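Local coordinates for protein 3-dehydroshikimate dehydratase (Pseudomonas putida, PDB 5HMQ) that converts 3-dehydroshikimate to protocatechuate with the help of a divalent metal ion, a step in the breakdown of quinate and shikimate, at residues D530-V535 against A571-L576; G584-V589 against I603-G608. All blocks are in the same frame, centred on the assembly; numbering follows the deposited sequence.

Contact 1. Residues D530-V535 against A571-L576; sequences DIFREV and AYYNVL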
loop_
_atom_site.group_PDB
_atom_site.type_symbol
_atom_site.label_atom_id
_atom_site.label_comp_id
_atom_site.label_asym_id
_atom_site.label_seq_id
_atom_site.Cartn_x
_atom_site.Cartn_y
_atom_site.Cartn_z
ATOM N N ASP C 530 -4.057 -31.520 28.325
ATOM C CA ASP C 530 -5.405 -31.567 28.884
ATOM C C ASP C 530 -5.997 -30.166 28.817
ATOM O O ASP C 530 -5.616 -29.291 29.601
ATOM C CB ASP C 530 -5.379 -32.082 30.327
ATOM C CG ASP C 530 -6.769 -32.342 30.894
ATOM O OD1 ASP C 530 -7.753 -31.732 30.419
ATOM O OD2 ASP C 530 -6.873 -33.147 31.842
ATOM N N ILE C 531 -6.934 -29.959 27.889
ATOM C CA ILE C 531 -7.512 -28.632 27.703
ATOM C C ILE C 531 -8.297 -28.209 28.940
ATOM O O ILE C 531 -8.265 -27.041 29.343
ATOM C CB ILE C 531 -8.382 -28.598 26.429
ATOM C CG1 ILE C 531 -8.856 -27.172 26.133
ATOM C CG2 ILE C 531 -9.566 -29.555 26.537
ATOM C CD1 ILE C 531 -7.746 -26.233 25.703
ATOM N N PHE C 532 -8.997 -29.156 29.575
ATOM C CA PHE C 532 -9.828 -28.810 30.724
ATOM C C PHE C 532 -8.984 -28.430 31.932
ATOM O O PHE C 532 -9.333 -27.503 32.672
ATOM C CB PHE C 532 -10.760 -29.967 31.070
ATOM C CG PHE C 532 -11.832 -30.198 30.054
ATOM C CD1 PHE C 532 -12.959 -29.392 30.027
ATOM C CD2 PHE C 532 -11.722 -31.222 29.131
ATOM C CE1 PHE C 532 -13.951 -29.601 29.096
ATOM C CE2 PHE C 532 -12.715 -31.435 28.198
ATOM C CZ PHE C 532 -13.830 -30.625 28.185
ATOM N N ARG C 533 -7.875 -29.138 32.155
ATOM C CA ARG C 533 -7.015 -28.804 33.285
ATOM C C ARG C 533 -6.374 -27.433 33.102
ATOM O O ARG C 533 -6.206 -26.684 34.071
ATOM C CB ARG C 533 -5.944 -29.879 33.467
ATOM C CG ARG C 533 -5.235 -29.804 34.808
ATOM C CD ARG C 533 -4.033 -30.729 34.869
ATOM N NE ARG C 533 -3.402 -30.688 36.185
ATOM C CZ ARG C 533 -2.247 -31.277 36.482
ATOM N NH1 ARG C 533 -1.584 -31.950 35.552
ATOM N NH2 ARG C 533 -1.752 -31.185 37.707
ATOM N N GLU C 534 -6.019 -27.082 31.865
ATOM C CA GLU C 534 -5.374 -25.797 31.627
ATOM C C GLU C 534 -6.371 -24.648 31.710
ATOM O O GLU C 534 -6.051 -23.588 32.259
ATOM C CB GLU C 534 -4.670 -25.803 30.271
ATOM C CG GLU C 534 -3.533 -26.807 30.181
ATOM C CD GLU C 534 -2.545 -26.690 31.323
ATOM O OE1 GLU C 534 -2.184 -25.554 31.693
ATOM O OE2 GLU C 534 -2.128 -27.743 31.848
ATOM N N VAL C 535 -7.571 -24.834 31.154
ATOM C CA VAL C 535 -8.604 -23.804 31.249
ATOM C C VAL C 535 -8.946 -23.523 32.707
ATOM O O VAL C 535 -9.063 -22.364 33.119
ATOM C CB VAL C 535 -9.851 -24.215 30.444
ATOM C CG1 VAL C 535 -11.036 -23.336 30.811
ATOM C CG2 VAL C 535 -9.570 -24.126 28.952
ATOM N N ALA C 571 -19.165 -26.625 27.568
ATOM C CA ALA C 571 -19.906 -25.377 27.723
ATOM C C ALA C 571 -19.512 -24.668 29.014
ATOM O O ALA C 571 -19.438 -23.434 29.058
ATOM C CB ALA C 571 -21.412 -25.656 27.694
ATOM N N TYR C 572 -19.266 -25.431 30.082
ATOM C CA TYR C 572 -18.858 -24.816 31.340
ATOM C C TYR C 572 -17.440 -24.269 31.270
ATOM O O TYR C 572 -17.137 -23.258 31.912
ATOM C CB TYR C 572 -18.960 -25.810 32.494
ATOM C CG TYR C 572 -18.870 -25.127 33.841
ATOM C CD1 TYR C 572 -19.957 -24.443 34.368
ATOM C CD2 TYR C 572 -17.677 -25.113 34.554
ATOM C CE1 TYR C 572 -19.871 -23.801 35.589
ATOM C CE2 TYR C 572 -17.582 -24.469 35.775
ATOM C CZ TYR C 572 -18.682 -23.816 36.287
ATOM O OH TYR C 572 -18.595 -23.172 37.499
ATOM N N TYR C 573 -16.563 -24.903 30.492
ATOM C CA TYR C 573 -15.175 -24.479 30.381
ATOM C C TYR C 573 -14.932 -23.573 29.181
ATOM O O TYR C 573 -13.774 -23.253 28.888
ATOM C CB TYR C 573 -14.251 -25.700 30.290
ATOM C CG TYR C 573 -14.083 -26.495 31.570
ATOM C CD1 TYR C 573 -15.050 -27.403 31.983
ATOM C CD2 TYR C 573 -12.942 -26.356 32.351
ATOM C CE1 TYR C 573 -14.899 -28.136 33.141
ATOM C CE2 TYR C 573 -12.780 -27.088 33.514
ATOM C CZ TYR C 573 -13.765 -27.977 33.904
ATOM O OH TYR C 573 -13.615 -28.710 35.059
ATOM N N ASN C 574 -15.993 -23.151 28.490
ATOM C CA ASN C 574 -15.893 -22.234 27.353
ATOM C C ASN C 574 -14.866 -22.721 26.333
ATOM O O ASN C 574 -14.108 -21.937 25.757
ATOM C CB ASN C 574 -15.571 -20.814 27.820
ATOM C CG ASN C 574 -16.702 -20.192 28.619
ATOM O OD1 ASN C 574 -17.797 -19.975 28.102
ATOM N ND2 ASN C 574 -16.439 -19.901 29.887
ATOM N N VAL C 575 -14.842 -24.030 26.106
ATOM C CA VAL C 575 -13.913 -24.634 25.158
ATOM C C VAL C 575 -14.566 -24.681 23.784
ATOM O O VAL C 575 -15.735 -25.066 23.653
ATOM C CB VAL C 575 -13.492 -26.040 25.621
ATOM C CG1 VAL C 575 -12.583 -26.692 24.588
ATOM C CG2 VAL C 575 -12.795 -25.966 26.967
ATOM N N LEU C 576 -13.809 -24.296 22.762
ATOM C CA LEU C 576 -14.237 -24.364 21.373
ATOM C C LEU C 576 -13.740 -25.661 20.746
ATOM O O LEU C 576 -12.727 -26.225 21.166
ATOM C CB LEU C 576 -13.718 -23.152 20.598
ATOM C CG LEU C 576 -14.246 -21.814 21.119
ATOM C CD1 LEU C 576 -13.373 -20.669 20.657
ATOM C CD2 LEU C 576 -15.674 -21.595 20.660
#

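Contact 2. Residues G584-V589 against I603-G608; sequences GELFHV and IQRKAG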
loop_
_atom_site.group_PDB
_atom_site.type_symbol
_atom_site.label_atom_id
_atom_site.label_comp_id
_atom_site.label_asym_id
_atom_site.label_seq_id
_atom_site.Cartn_x
_atom_site.Cartn_y
_atom_site.Cartn_z
ATOM N N GLY C 584 -9.758 -36.891 13.970
ATOM C CA GLY C 584 -8.987 -35.965 14.776
ATOM C C GLY C 584 -9.845 -34.833 15.307
ATOM O O GLY C 584 -10.783 -34.369 14.658
ATOM N N GLU C 585 -9.516 -34.380 16.513
ATOM C CA GLU C 585 -10.308 -33.370 17.197
ATOM C C GLU C 585 -9.411 -32.261 17.724
ATOM O O GLU C 585 -8.245 -32.486 18.058
ATOM C CB GLU C 585 -11.112 -33.967 18.355
ATOM C CG GLU C 585 -12.216 -34.908 17.922
ATOM C CD GLU C 585 -12.962 -35.488 19.100
ATOM O OE1 GLU C 585 -12.327 -36.180 19.924
ATOM O OE2 GLU C 585 -14.182 -35.242 19.207
ATOM N N LEU C 586 -9.978 -31.061 17.805
ATOM C CA LEU C 586 -9.291 -29.896 18.342
ATOM C C LEU C 586 -10.103 -29.308 19.484
ATOM O O LEU C 586 -11.316 -29.109 19.353
ATOM C CB LEU C 586 -9.068 -28.835 17.261
ATOM C CG LEU C 586 -8.368 -27.553 17.722
ATOM C CD1 LEU C 586 -6.925 -27.844 18.115
ATOM C CD2 LEU C 586 -8.430 -26.473 16.653
ATOM N N PHE C 587 -9.429 -29.029 20.595
ATOM C CA PHE C 587 -10.002 -28.312 21.727
ATOM C C PHE C 587 -9.125 -27.097 21.979
ATOM O O PHE C 587 -7.932 -27.242 22.266
ATOM C CB PHE C 587 -10.069 -29.194 22.974
ATOM C CG PHE C 587 -10.721 -30.528 22.747
ATOM C CD1 PHE C 587 -12.100 -30.646 22.729
ATOM C CD2 PHE C 587 -9.954 -31.662 22.546
ATOM C CE1 PHE C 587 -12.704 -31.874 22.523
ATOM C CE2 PHE C 587 -10.553 -32.893 22.336
ATOM C CZ PHE C 587 -11.928 -32.998 22.325
ATOM N N HIS C 588 -9.706 -25.907 21.865
ATOM C CA HIS C 588 -8.916 -24.695 21.995
ATOM C C HIS C 588 -9.759 -23.584 22.603
ATOM O O HIS C 588 -10.987 -23.572 22.476
ATOM C CB HIS C 588 -8.331 -24.261 20.641
ATOM C CG HIS C 588 -9.356 -23.998 19.579
ATOM N ND1 HIS C 588 -9.239 -22.963 18.677
ATOM C CD2 HIS C 588 -10.506 -24.640 19.266
ATOM C CE1 HIS C 588 -10.275 -22.974 17.858
ATOM N NE2 HIS C 588 -11.060 -23.981 18.194
ATOM N N VAL C 589 -9.077 -22.660 23.284
ATOM C CA VAL C 589 -9.690 -21.484 23.884
ATOM C C VAL C 589 -8.834 -20.270 23.553
ATOM O O VAL C 589 -7.646 -20.382 23.239
ATOM C CB VAL C 589 -9.858 -21.615 25.413
ATOM C CG1 VAL C 589 -10.817 -22.743 25.752
ATOM C CG2 VAL C 589 -8.505 -21.830 26.081
ATOM N N ILE C 603 -4.401 -24.800 22.968
ATOM C CA ILE C 603 -4.988 -25.839 22.134
ATOM C C ILE C 603 -4.610 -27.214 22.670
ATOM O O ILE C 603 -3.603 -27.390 23.358
ATOM C CB ILE C 603 -4.563 -25.722 20.653
ATOM C CG1 ILE C 603 -3.104 -26.142 20.480
ATOM C CG2 ILE C 603 -4.767 -24.313 20.140
ATOM C CD1 ILE C 603 -2.725 -26.443 19.050
ATOM N N GLN C 604 -5.453 -28.193 22.344
ATOM C CA GLN C 604 -5.146 -29.607 22.517
ATOM C C GLN C 604 -5.463 -30.318 21.211
ATOM O O GLN C 604 -6.607 -30.284 20.748
ATOM C CB GLN C 604 -5.944 -30.221 23.669
ATOM C CG GLN C 604 -5.621 -31.686 23.925
ATOM C CD GLN C 604 -6.623 -32.351 24.851
ATOM O OE1 GLN C 604 -7.240 -31.694 25.690
ATOM N NE2 GLN C 604 -6.791 -33.658 24.701
ATOM N N ARG C 605 -4.457 -30.951 20.616
ATOM C CA ARG C 605 -4.638 -31.706 19.385
ATOM C C ARG C 605 -4.829 -33.177 19.721
ATOM O O ARG C 605 -4.043 -33.751 20.482
ATOM C CB ARG C 605 -3.439 -31.517 18.457
ATOM C CG ARG C 605 -3.121 -30.059 18.199
ATOM C CD ARG C 605 -2.049 -29.891 17.147
ATOM N NE ARG C 605 -2.646 -29.550 15.862
ATOM C CZ ARG C 605 -2.634 -28.331 15.338
ATOM N NH1 ARG C 605 -2.046 -27.338 15.983
ATOM N NH2 ARG C 605 -3.209 -28.105 14.168
ATOM N N LYS C 606 -5.868 -33.787 19.153
ATOM C CA LYS C 606 -6.181 -35.176 19.446
ATOM C C LYS C 606 -6.322 -35.990 18.168
ATOM O O LYS C 606 -6.927 -35.537 17.192
ATOM C CB LYS C 606 -7.460 -35.275 20.290
ATOM C CG LYS C 606 -7.956 -36.689 20.527
ATOM C CD LYS C 606 -9.147 -36.703 21.473
ATOM C CE LYS C 606 -9.616 -38.122 21.736
ATOM N NZ LYS C 606 -10.745 -38.147 22.704
ATOM N N ALA C 607 -5.759 -37.198 18.202
ATOM C CA ALA C 607 -5.767 -38.153 17.091
ATOM C C ALA C 607 -5.429 -37.497 15.755
ATOM O O ALA C 607 -6.130 -37.660 14.754
ATOM C CB ALA C 607 -7.110 -38.879 17.016
ATOM N N GLY C 608 -4.328 -36.749 15.743
ATOM C CA GLY C 608 -3.783 -36.256 14.494
ATOM C C GLY C 608 -4.471 -35.064 13.868
ATOM O O GLY C 608 -4.253 -34.804 12.679
#

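Contact 1. Residues D530-V535 against A571-L576
Tyr573 turns the face of its ring to the edge of Phe532, and this T-shaped pair dominates the meeting of 530-535 with 571-576. The centroids lie 4.9 Å apart and the planes stand at 85°. Phe532 CD1 comes down 3.5 Å from Tyr573 CG, displaced from the ring centre toward its rim, a placement that sets C-H hydrogens against the pi cloud. With CG anti to the carbonyl carbon (chi1 -72°), Tyr573 swings its ring to the opening turn of helix 531-541. Val535 CG1 fits beside the same ring, at its edge, 3.9 Å from Tyr573 CD2, and also packs against the carbonyl oxygen of Tyr573. A slim, beta-branched residue suits this spot, one turn after Ile531. Tyr573 is the first residue to leave the geometry of helix 564-572; Asn574 follows with positive phi, and the chain bends so that Val575 points back to helix 531-541. Its CG2 branch approaches Val535 CG2 at 4.2 Å, while CG1 lies 4.1 Å from Ile531 CG1. These Val575 contacts are between methyl and methylene groups; no hydrogen bond crosses between the two segments. Asp530 holds the facing helix start as its N-cap: OD1 accepts from Arg533 N at 3.1 Å, met from above the carboxylate plane, and weakly from Phe532 N. Within the second VOC domain, helix 531-541 packs on strand 585-590, Ile531 touching Phe587 and Val535 touching Val589, while Phe532 and Val575 both reach Leu570 of helix 564-572, whose exit leads through this corner into strand 576-579, outermost in its sheet within the chain.

Contact 2. Residues G584-V589 against I603-G608
Four backbone hydrogen bonds join 584-589 to 603-608 in two reciprocal pairs. Glu585 N gives to Lys606 O and Lys606 N returns a bond to Glu585 O, both at 2.9 Å. Phe587 N meets Gln604 O nearly straight (170° at the hydrogen), and Gln604 N reaches Phe587 O at 2.7 Å. The alternate pairs, Leu586 with Arg605 and His588 with Ile603, are non-hydrogen-bonded. CA-H...O contacts run from Ile603 CA to Phe587 O and, at the hairpin's open end, from Gly584 CA to Lys606 O at 3.2 Å; Gly584 CA also lies 3.3 Å from Ala607 O, which a side chain would crowd.

This is the antiparallel beta hairpin of strands 585-590 and 599-606 in the second VOC domain, with two unlike faces. Leu586, His588, Ile603 and Arg605 lie on the side of the magnesium site. His588 has CG between its backbone N and carbonyl carbon (chi1 59°), which leads the ring away from strand 603-606, ND1 hydrogen-bonding to the metal ligand Glu601 and NE2 to Asn616; Leu586 CD2 covers the centre of one imidazole face. Arg605 pairs with Asp444, next to the ligand His445.

Apolar packing on this face brings His588 CB to 3.6 Å from Ile603 CG2, and Leu586 CD1 to 4.1 Å from Ile603 CB. On the other face Phe587 packs against Ile531 of helix 531-541 and Phe566 and Leu570 of helix 564-572, hence a large aromatic; beside it runs Gln604, ring and amide planes 47° apart, its OE1 accepting from Ile531 N, and Lys606 CD meets the ring edge.

On the Phe587 face, charge is confined to the outer end of the hairpin. Lys606, fully extended, runs alongside Glu585, whose OE1 makes a long salt bridge of 3.8 Å to NZ; OE2 accepts from Tyr577 OH.

Overall arrangement
Contact 1 and contact 2 belong to the same domain, their centres about 12 Å apart. Contact 1 is a buried helix-against-turn junction built from aromatic and branched apolar side chains, whereas contact 2 is a sheet pairing that runs from the interior out to exposed charged residues and depends mainly on backbone hydrogen bonds. They meet twice: the helix start is tied to the sheet by Gln604 OE1, which probably accepts from Ile531 N at 2.8 Å, and beyond the turn Leu576 N probably bonds to His588 O, carrying the sheet on into strand 576-579. Contact 2 borders the magnesium site; contact 1 stands behind it, on the sheet's helical side.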